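Local coordinates for protein (tenascin) (Gallus gallus, PDB 1QR4), which probably binds heparin through its fibronectin type III region and serves in adhesion within the extracellular matrix, at residues A[34-40]-A[73-79]; A[40-44]-A[69-73]. All blocks are in the same frame, centred on the assembly; numbering follows the deposited sequence.

Contact 1 (A[34-40]-A[73-79]); sequences FDRYRLT and ISLVAEK
Ala77 CB sits over one face of the Phe34 ring, 4.2 Å from its centroid and 18° off the normal, a CH-pi contact; Glu78 O and Tyr37 CD2 lie near that ring's edge. The Tyr37 ring has Phe34 CZ over one face and meets Leu75 CD2 obliquely at CD1, while Trp27 forms an edge-to-face pair with it. Leu39 CD1 touches Ile73 CG2, continuing the apolar side against strand 22-28. At the Arg38 guanidinium edge lie Thr40 CG2 and, across the contact, Glu78 OE2, too far for a salt bridge.

The backbones form an antiparallel ladder through the pairs Arg36-Glu78, Arg38-Val76 and Thr40-Ser74. It ends in a classic beta bulge: Glu78 O accepts from Asp35 N at 3.0 Å and weakly from Arg36 N at 3.4 Å.

On the polar face, Glu78 has CG anti to its carbonyl carbon (chi1 -63°), and the extended chain carries its carboxylate between two arginines. Arg36 NE is a long 3.9 Å from Glu78 OE1 and has Glu52 as its stronger partner; Arg38 NH1 is salt-bridged to Glu50. Acidic neighbours thus probably orient Arg38, which with Lys79 belongs to the putative heparin site; the opposite face is mostly apolar and aromatic.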
loop_
_atom_site.group_PDB
_atom_site.type_symbol
_atom_site.label_atom_id
_atom_site.label_comp_id
_atom_site.label_asym_id
_atom_site.label_seq_id
_atom_site.Cartn_x
_atom_site.Cartn_y
_atom_site.Cartn_z
ATOM N N PHE A 34 -17.611 29.833 1.598
ATOM C CA PHE A 34 -18.133 28.721 0.807
ATOM C C PHE A 34 -18.992 27.721 1.547
ATOM O O PHE A 34 -19.118 27.780 2.764
ATOM C CB PHE A 34 -17.044 28.029 -0.026
ATOM C CG PHE A 34 -16.185 27.077 0.742
ATOM C CD1 PHE A 34 -15.086 27.533 1.457
ATOM C CD2 PHE A 34 -16.444 25.709 0.705
ATOM C CE1 PHE A 34 -14.257 26.639 2.124
ATOM C CE2 PHE A 34 -15.619 24.811 1.369
ATOM C CZ PHE A 34 -14.525 25.279 2.078
ATOM N N ASP A 35 -19.598 26.818 0.785
ATOM C CA ASP A 35 -20.514 25.803 1.303
ATOM C C ASP A 35 -19.894 24.524 1.842
ATOM O O ASP A 35 -20.135 24.121 2.982
ATOM C CB ASP A 35 -21.498 25.413 0.199
ATOM C CG ASP A 35 -22.902 25.896 0.459
ATOM O OD1 ASP A 35 -23.091 26.820 1.293
ATOM O OD2 ASP A 35 -23.817 25.341 -0.189
ATOM N N ARG A 36 -19.198 23.834 0.950
ATOM C CA ARG A 36 -18.549 22.582 1.261
ATOM C C ARG A 36 -17.532 22.292 0.175
ATOM O O ARG A 36 -17.283 23.125 -0.686
ATOM C CB ARG A 36 -19.585 21.467 1.343
ATOM C CG ARG A 36 -20.529 21.406 0.166
ATOM C CD ARG A 36 -21.686 20.470 0.479
ATOM N NE ARG A 36 -22.795 20.609 -0.463
ATOM C CZ ARG A 36 -23.963 21.184 -0.177
ATOM N NH1 ARG A 36 -24.192 21.684 1.036
ATOM N NH2 ARG A 36 -24.901 21.274 -1.115
ATOM N N TYR A 37 -16.889 21.139 0.273
ATOM C CA TYR A 37 -15.895 20.726 -0.699
ATOM C C TYR A 37 -16.418 19.496 -1.413
ATOM O O TYR A 37 -17.239 18.768 -0.875
ATOM C CB TYR A 37 -14.603 20.312 -0.000
ATOM C CG TYR A 37 -13.826 21.401 0.699
ATOM C CD1 TYR A 37 -12.871 22.146 0.016
ATOM C CD2 TYR A 37 -13.941 21.589 2.073
ATOM C CE1 TYR A 37 -12.042 23.047 0.693
ATOM C CE2 TYR A 37 -13.115 22.481 2.751
ATOM C CZ TYR A 37 -12.167 23.203 2.054
ATOM O OH TYR A 37 -11.332 24.069 2.727
ATOM N N ARG A 38 -15.949 19.271 -2.629
ATOM C CA ARG A 38 -16.335 18.094 -3.373
ATOM C C ARG A 38 -15.025 17.492 -3.828
ATOM O O ARG A 38 -14.187 18.170 -4.411
ATOM C CB ARG A 38 -17.203 18.445 -4.567
ATOM C CG ARG A 38 -17.612 17.238 -5.377
ATOM C CD ARG A 38 -18.267 17.666 -6.658
ATOM N NE ARG A 38 -17.854 16.820 -7.770
ATOM C CZ ARG A 38 -18.603 16.559 -8.839
ATOM N NH1 ARG A 38 -19.824 17.079 -8.950
ATOM N NH2 ARG A 38 -18.136 15.758 -9.789
ATOM N N LEU A 39 -14.815 16.232 -3.479
ATOM C CA LEU A 39 -13.593 15.531 -3.830
ATOM C C LEU A 39 -13.948 14.472 -4.829
ATOM O O LEU A 39 -14.855 13.680 -4.589
ATOM C CB LEU A 39 -13.007 14.862 -2.589
ATOM C CG LEU A 39 -11.809 13.939 -2.739
ATOM C CD1 LEU A 39 -10.621 14.748 -3.118
ATOM C CD2 LEU A 39 -11.541 13.217 -1.435
ATOM N N THR A 40 -13.306 14.515 -5.988
ATOM C CA THR A 40 -13.531 13.501 -7.009
ATOM C C THR A 40 -12.173 12.885 -7.272
ATOM O O THR A 40 -11.142 13.529 -7.092
ATOM C CB THR A 40 -14.106 14.080 -8.325
ATOM O OG1 THR A 40 -13.266 15.138 -8.791
ATOM C CG2 THR A 40 -15.516 14.622 -8.122
ATOM N N ILE A 73 -6.600 12.933 -8.367
ATOM C CA ILE A 73 -7.447 13.493 -7.326
ATOM C C ILE A 73 -7.628 14.986 -7.529
ATOM O O ILE A 73 -6.660 15.712 -7.737
ATOM C CB ILE A 73 -6.853 13.245 -5.902
ATOM C CG1 ILE A 73 -6.655 11.747 -5.665
ATOM C CG2 ILE A 73 -7.814 13.768 -4.823
ATOM C CD1 ILE A 73 -5.743 11.403 -4.501
ATOM N N SER A 74 -8.878 15.431 -7.474
ATOM C CA SER A 74 -9.204 16.845 -7.604
ATOM C C SER A 74 -10.227 17.306 -6.570
ATOM O O SER A 74 -11.253 16.671 -6.330
ATOM C CB SER A 74 -9.671 17.198 -9.024
ATOM O OG SER A 74 -10.782 16.417 -9.419
ATOM N N LEU A 75 -9.910 18.432 -5.958
ATOM C CA LEU A 75 -10.747 19.031 -4.941
ATOM C C LEU A 75 -11.238 20.376 -5.445
ATOM O O LEU A 75 -10.510 21.104 -6.119
ATOM C CB LEU A 75 -9.934 19.234 -3.669
ATOM C CG LEU A 75 -10.729 19.696 -2.468
ATOM C CD1 LEU A 75 -11.682 18.605 -2.040
ATOM C CD2 LEU A 75 -9.773 20.019 -1.383
ATOM N N VAL A 76 -12.461 20.718 -5.067
ATOM C CA VAL A 76 -13.075 21.963 -5.477
ATOM C C VAL A 76 -14.005 22.493 -4.390
ATOM O O VAL A 76 -14.690 21.723 -3.719
ATOM C CB VAL A 76 -13.877 21.761 -6.784
ATOM C CG1 VAL A 76 -14.819 20.589 -6.651
ATOM C CG2 VAL A 76 -14.660 23.006 -7.125
ATOM N N ALA A 77 -14.006 23.813 -4.209
ATOM C CA ALA A 77 -14.873 24.455 -3.231
ATOM C C ALA A 77 -16.206 24.857 -3.895
ATOM O O ALA A 77 -16.222 25.603 -4.871
ATOM C CB ALA A 77 -14.164 25.681 -2.621
ATOM N N GLU A 78 -17.305 24.278 -3.421
ATOM C CA GLU A 78 -18.631 24.577 -3.942
ATOM C C GLU A 78 -19.165 25.734 -3.108
ATOM O O GLU A 78 -19.466 25.566 -1.922
ATOM C CB GLU A 78 -19.559 23.363 -3.823
ATOM C CG GLU A 78 -19.114 22.136 -4.631
ATOM C CD GLU A 78 -20.139 20.984 -4.627
ATOM O OE1 GLU A 78 -21.186 21.086 -3.950
ATOM O OE2 GLU A 78 -19.905 19.967 -5.317
ATOM N N LYS A 79 -19.236 26.914 -3.732
ATOM C CA LYS A 79 -19.706 28.167 -3.105
ATOM C C LYS A 79 -21.240 28.317 -3.028
ATOM O O LYS A 79 -21.752 29.198 -2.331
ATOM C CB LYS A 79 -19.082 29.374 -3.841
ATOM C CG LYS A 79 -17.559 29.257 -4.026
ATOM C CD LYS A 79 -16.979 30.337 -4.933
ATOM C CE LYS A 79 -15.481 30.111 -5.168
ATOM N NZ LYS A 79 -14.796 31.241 -5.862
#

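Contact 2 (A[40-44]-A[69-73]); sequences TYVSP and TEYTI
Tyr41 directs its ring edge at the face of Tyr71 in an offset edge-to-face pair, with centroids 5.9 Å apart and planes at 74°. The two side chains run side by side and point the same way, closest at Tyr41 CD2 and Tyr71 CD2 (3.8 Å). This is the tightly packed part. Tyr41 has CG between its backbone N and carbonyl carbon (chi1 59°), which stands the ring beside Tyr71 while its CB still reaches Ile73 CG1. Tyr71 also receives Ser43 CB at CE2, 3.9 Å away, and the side chains of Tyr41 and Tyr71 both touch Leu65. The hydroxyl of Tyr71 bonds to the backbone N of Asp66, five residues earlier: the tyrosine corner familiar from fibronectin type III and other Greek-key sandwiches. With an alanine at Tyr71, the Tyr41 edge is likely to lose its aromatic partner and the Asp66 amide its hydroxyl acceptor.

The opposite face and the open end of the pair are looser, with Glu70 and Pro44 exposed. Val42 CG2 comes no nearer than 4.4 Å to Thr72 CB. Between the backbones of these two residues, the bond from Val42 N to Thr72 O is 3.2 Å long and that from Thr72 N to Val42 O is weak. Past them a water donates to both Val42 O (3.0 Å) and Glu70 O (3.1 Å). Pro44 CD lies beside Glu70 O; a proline nitrogen has no hydrogen to give to that oxygen, which is consistent with the pairing ending here, and water bridges Val42 O and Glu70 O instead.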
loop_
_atom_site.group_PDB
_atom_site.type_symbol
_atom_site.label_atom_id
_atom_site.label_comp_id
_atom_site.label_asym_id
_atom_site.label_seq_id
_atom_site.Cartn_x
_atom_site.Cartn_y
_atom_site.Cartn_z
ATOM N N THR A 40 -13.306 14.515 -5.988
ATOM C CA THR A 40 -13.531 13.501 -7.009
ATOM C C THR A 40 -12.173 12.885 -7.272
ATOM O O THR A 40 -11.142 13.529 -7.092
ATOM C CB THR A 40 -14.106 14.080 -8.325
ATOM O OG1 THR A 40 -13.266 15.138 -8.791
ATOM C CG2 THR A 40 -15.516 14.622 -8.122
ATOM N N TYR A 41 -12.171 11.611 -7.613
ATOM C CA TYR A 41 -10.937 10.906 -7.904
ATOM C C TYR A 41 -11.307 9.817 -8.877
ATOM O O TYR A 41 -12.301 9.119 -8.680
ATOM C CB TYR A 41 -10.320 10.302 -6.635
ATOM C CG TYR A 41 -11.194 9.309 -5.883
ATOM C CD1 TYR A 41 -12.072 9.739 -4.889
ATOM C CD2 TYR A 41 -11.101 7.937 -6.129
ATOM C CE1 TYR A 41 -12.829 8.831 -4.156
ATOM C CE2 TYR A 41 -11.853 7.016 -5.403
ATOM C CZ TYR A 41 -12.716 7.470 -4.415
ATOM O OH TYR A 41 -13.470 6.571 -3.686
ATOM N N VAL A 42 -10.543 9.694 -9.953
ATOM C CA VAL A 42 -10.856 8.676 -10.935
ATOM C C VAL A 42 -9.724 7.675 -11.028
ATOM O O VAL A 42 -8.570 8.016 -10.791
ATOM C CB VAL A 42 -11.203 9.302 -12.336
ATOM C CG1 VAL A 42 -11.838 10.670 -12.162
ATOM C CG2 VAL A 42 -9.991 9.396 -13.225
ATOM N N SER A 43 -10.067 6.425 -11.320
ATOM C CA SER A 43 -9.066 5.377 -11.443
ATOM C C SER A 43 -8.666 5.283 -12.893
ATOM O O SER A 43 -9.246 5.945 -13.748
ATOM C CB SER A 43 -9.635 4.030 -10.992
ATOM O OG SER A 43 -10.566 3.515 -11.932
ATOM N N PRO A 44 -7.652 4.464 -13.188
ATOM C CA PRO A 44 -7.175 4.280 -14.558
ATOM C C PRO A 44 -8.239 3.750 -15.513
ATOM O O PRO A 44 -8.052 3.773 -16.734
ATOM C CB PRO A 44 -6.025 3.299 -14.371
ATOM C CG PRO A 44 -5.447 3.751 -13.064
ATOM C CD PRO A 44 -6.691 3.897 -12.225
ATOM N N THR A 69 -2.114 1.436 -7.454
ATOM C CA THR A 69 -2.927 2.047 -8.503
ATOM C C THR A 69 -2.786 3.556 -8.406
ATOM O O THR A 69 -2.743 4.106 -7.307
ATOM C CB THR A 69 -4.420 1.707 -8.304
ATOM O OG1 THR A 69 -4.614 0.299 -8.432
ATOM C CG2 THR A 69 -5.273 2.398 -9.333
ATOM N N GLU A 70 -2.727 4.235 -9.543
ATOM C CA GLU A 70 -2.614 5.679 -9.501
ATOM C C GLU A 70 -3.981 6.324 -9.648
ATOM O O GLU A 70 -4.828 5.824 -10.364
ATOM C CB GLU A 70 -1.668 6.169 -10.587
ATOM C CG GLU A 70 -1.429 7.667 -10.563
ATOM C CD GLU A 70 -0.316 8.092 -11.495
ATOM O OE1 GLU A 70 -0.351 7.703 -12.684
ATOM O OE2 GLU A 70 0.596 8.811 -11.031
ATOM N N TYR A 71 -4.197 7.427 -8.944
ATOM C CA TYR A 71 -5.462 8.152 -9.006
ATOM C C TYR A 71 -5.287 9.648 -9.284
ATOM O O TYR A 71 -4.368 10.297 -8.776
ATOM C CB TYR A 71 -6.227 8.030 -7.684
ATOM C CG TYR A 71 -6.763 6.666 -7.374
ATOM C CD1 TYR A 71 -6.009 5.751 -6.641
ATOM C CD2 TYR A 71 -8.039 6.299 -7.767
ATOM C CE1 TYR A 71 -6.513 4.510 -6.305
ATOM C CE2 TYR A 71 -8.553 5.055 -7.434
ATOM C CZ TYR A 71 -7.781 4.168 -6.701
ATOM O OH TYR A 71 -8.280 2.932 -6.369
ATOM N N THR A 72 -6.189 10.199 -10.079
ATOM C CA THR A 72 -6.154 11.615 -10.351
ATOM C C THR A 72 -7.116 12.159 -9.313
ATOM O O THR A 72 -8.299 11.815 -9.324
ATOM C CB THR A 72 -6.667 11.933 -11.761
ATOM O OG1 THR A 72 -5.802 11.319 -12.723
ATOM C CG2 THR A 72 -6.689 13.437 -11.998
ATOM N N ILE A 73 -6.600 12.933 -8.367
ATOM C CA ILE A 73 -7.447 13.493 -7.326
ATOM C C ILE A 73 -7.628 14.986 -7.529
ATOM O O ILE A 73 -6.660 15.712 -7.737
ATOM C CB ILE A 73 -6.853 13.245 -5.902
ATOM C CG1 ILE A 73 -6.655 11.747 -5.665
ATOM C CG2 ILE A 73 -7.814 13.768 -4.823
ATOM C CD1 ILE A 73 -5.743 11.403 -4.501
HETATM O O HOH W 1 -6.105 7.704 -12.541
#

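Contacts 1 and 2 are successive lengths of one antiparallel pairing, strand 36-42 with strand 70-78, sharing Thr40 and Ile73. Both strands are central in the four-stranded sheet of the first of this fragment's two domains. Contact 1 is the larger, burying 698 Å² against 371 Å², with six of its fourteen touching residues buried; contact 2 is a surface contact with two of ten. Their chemistry follows: a ladder of backbone bonds closed by a bulge, with core hydrocarbon beneath and an ionic face above, against an aromatic pair, a tyrosine corner and a water bridge where the strands part. Contact 1 contributes Arg38 and Lys79 to the putative heparin site, whose other residues lie outside both contacts.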